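Local coordinates for uncharacterized protein (Escherichia coli UMEA 3162-1, PDB 4X5M) that mediates transmembrane sugar transport down a concentration gradient as a homodimer, probably by rocking-type movements that open its cargo cavity alternately to either side of the membrane, at residues G34-V38 with V76-L81. Sequence-based numbering, arbitrary orientation.
Sequences GISVV and VLVITL. With OLA (oleic acid), chain D.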
loop_
_atom_site.group_PDB
_atom_site.type_symbol
_atom_site.label_atom_id
_atom_site.label_comp_id
_atom_site.label_asym_id
_atom_site.label_seq_id
_atom_site.Cartn_x
_atom_site.Cartn_y
_atom_site.Cartn_z
ATOM N N GLY A 34 16.280 7.865 2.941
ATOM C CA GLY A 34 14.946 8.412 3.109
ATOM C C GLY A 34 13.970 7.427 3.720
ATOM O O GLY A 34 12.970 7.822 4.322
ATOM N N ILE A 35 14.260 6.138 3.564
ATOM C CA ILE A 35 13.395 5.089 4.091
ATOM C C ILE A 35 13.368 5.096 5.616
ATOM O O ILE A 35 14.409 5.002 6.266
ATOM C CB ILE A 35 13.839 3.697 3.603
ATOM C CG1 ILE A 35 13.723 3.607 2.081
ATOM C CG2 ILE A 35 13.008 2.610 4.267
ATOM C CD1 ILE A 35 14.113 2.260 1.514
ATOM N N SER A 36 12.170 5.214 6.180
ATOM C CA SER A 36 12.002 5.196 7.627
ATOM C C SER A 36 11.830 3.778 8.152
ATOM O O SER A 36 10.942 3.045 7.713
ATOM C CB SER A 36 10.805 6.049 8.042
ATOM O OG SER A 36 10.434 5.785 9.382
ATOM N N VAL A 37 12.685 3.401 9.097
ATOM C CA VAL A 37 12.602 2.092 9.735
ATOM C C VAL A 37 11.271 1.928 10.463
ATOM O O VAL A 37 10.615 0.891 10.348
ATOM C CB VAL A 37 13.763 1.879 10.728
ATOM C CG1 VAL A 37 13.578 0.580 11.498
ATOM C CG2 VAL A 37 15.095 1.885 9.995
ATOM N N VAL A 38 10.872 2.964 11.195
ATOM C CA VAL A 38 9.627 2.943 11.961
ATOM C C VAL A 38 8.407 2.739 11.066
ATOM O O VAL A 38 7.523 1.940 11.382
ATOM C CB VAL A 38 9.445 4.245 12.771
ATOM C CG1 VAL A 38 8.064 4.291 13.412
ATOM C CG2 VAL A 38 10.530 4.367 13.828
ATOM N N VAL A 76 13.424 -4.884 1.832
ATOM C CA VAL A 76 13.704 -3.451 1.875
ATOM C C VAL A 76 14.104 -3.011 3.283
ATOM O O VAL A 76 15.071 -2.267 3.460
ATOM C CB VAL A 76 12.492 -2.624 1.399
ATOM C CG1 VAL A 76 12.698 -1.145 1.694
ATOM C CG2 VAL A 76 12.252 -2.843 -0.086
ATOM N N LEU A 77 13.366 -3.483 4.284
ATOM C CA LEU A 77 13.678 -3.155 5.672
ATOM C C LEU A 77 15.016 -3.761 6.090
ATOM O O LEU A 77 15.800 -3.122 6.793
ATOM C CB LEU A 77 12.565 -3.631 6.611
ATOM C CG LEU A 77 12.788 -3.354 8.103
ATOM C CD1 LEU A 77 13.103 -1.885 8.341
ATOM C CD2 LEU A 77 11.581 -3.777 8.923
ATOM N N VAL A 78 15.272 -4.992 5.650
ATOM C CA VAL A 78 16.534 -5.671 5.943
ATOM C C VAL A 78 17.732 -4.864 5.452
ATOM O O VAL A 78 18.669 -4.604 6.207
ATOM C CB VAL A 78 16.586 -7.077 5.306
ATOM C CG1 VAL A 78 18.014 -7.605 5.291
ATOM C CG2 VAL A 78 15.671 -8.034 6.048
ATOM N N ILE A 79 17.690 -4.468 4.184
ATOM C CA ILE A 79 18.748 -3.655 3.594
ATOM C C ILE A 79 18.874 -2.315 4.317
ATOM O O ILE A 79 19.981 -1.821 4.543
ATOM C CB ILE A 79 18.495 -3.410 2.090
ATOM C CG1 ILE A 79 18.426 -4.740 1.337
ATOM C CG2 ILE A 79 19.581 -2.524 1.497
ATOM C CD1 ILE A 79 18.019 -4.598 -0.114
ATOM N N THR A 80 17.734 -1.739 4.689
ATOM C CA THR A 80 17.712 -0.467 5.405
ATOM C C THR A 80 18.431 -0.573 6.746
ATOM O O THR A 80 19.226 0.296 7.106
ATOM C CB THR A 80 16.270 0.025 5.646
ATOM O OG1 THR A 80 15.609 0.214 4.389
ATOM C CG2 THR A 80 16.273 1.341 6.409
ATOM N N LEU A 81 18.151 -1.647 7.476
ATOM C CA LEU A 81 18.766 -1.875 8.779
ATOM C C LEU A 81 20.262 -2.159 8.650
ATOM O O LEU A 81 21.049 -1.778 9.517
ATOM C CB LEU A 81 18.066 -3.027 9.503
ATOM C CG LEU A 81 16.639 -2.735 9.973
ATOM C CD1 LEU A 81 15.966 -3.996 10.493
ATOM C CD2 LEU A 81 16.645 -1.649 11.039
HETATM C C1 OLA D . 18.758 -8.719 0.457
HETATM O O1 OLA D . 19.882 -8.197 0.684
HETATM O O2 OLA D . 17.722 -8.248 0.997
HETATM C C2 OLA D . 18.650 -9.913 -0.464
HETATM C C3 OLA D . 17.288 -10.548 -0.299
HETATM C C4 OLA D . 17.357 -11.629 0.757
HETATM C C5 OLA D . 15.961 -11.949 1.246
HETATM C C6 OLA D . 15.985 -12.110 2.749
HETATM C C7 OLA D . 14.707 -11.557 3.339
HETATM C C8 OLA D . 14.723 -11.726 4.844
HETATM C C9 OLA D . 14.454 -13.174 5.193
HETATM C C10 OLA D . 13.836 -13.489 6.349
HETATM C C11 OLA D . 13.400 -12.400 7.306
HETATM C C12 OLA D . 12.556 -13.007 8.406
HETATM C C13 OLA D . 11.155 -13.255 7.891
HETATM C C14 OLA D . 10.450 -14.255 8.780
HETATM C C15 OLA D . 9.059 -14.513 8.244
HETATM C C16 OLA D . 8.325 -15.483 9.145
HETATM C C17 OLA D . 6.836 -15.315 8.944
HETATM C C18 OLA D . 6.098 -16.451 9.615
#
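Thr80, which meets Ile35 and Val37 across the contact, turns its hydroxyl back on its own helix: Thr80 OG1 donates to the carbonyl oxygen Val76 O over 2.7 Å. That oxygen already accepts the helical bond from Thr80 N, and the two donors reach it from opposite faces of the carbonyl plane, the hydroxyl lying 36° out of it. A chi1 of -60° sets OG1 beside the backbone N, within range of the carbonyl one turn earlier, and leaves CG2, anti to the backbone N, against Val37 CG2. Threonine suits this place because its hydroxyl proton is used on Val76 O, so OG1 can sit against the methyls of Ile35 without needing a partner from residues 34-38. Ile35 lies obliquely over it, with Ile35 CG2 3.5 Å from Thr80 OG1, while the extended arm of the isoleucine carries CD1 to Val76 CG1 at 3.7 Å. Val37 runs past Thr80 in the opposite sense, its CG2 3.8 Å from Thr80 CG2. Its other methyl, CG1, rests in the notch formed by Leu81 CD2 at 3.8 Å and Leu77 CD1 at 4.0 Å; branching at CB lets one valine meet both threonine and leucines. A glycine in place of Thr80 would probably open a gap beneath Ile35 and Val37 and leave Val76 O with one grip fewer. Between the two hydrophobic residues, Ser36 points away and N-caps helix 37-57, its OG bonded to Met39 N. Tyr40 of helix 37-57 is touched by both Ile35 and Val76. Side-chain packing thus joins the start of the second transmembrane helix to the third near its C-terminal end, mostly methyl against methyl, with Ile35 also lying on a hydroxyl already satisfied within its own helix; dispersion and shape fit hold the segments together.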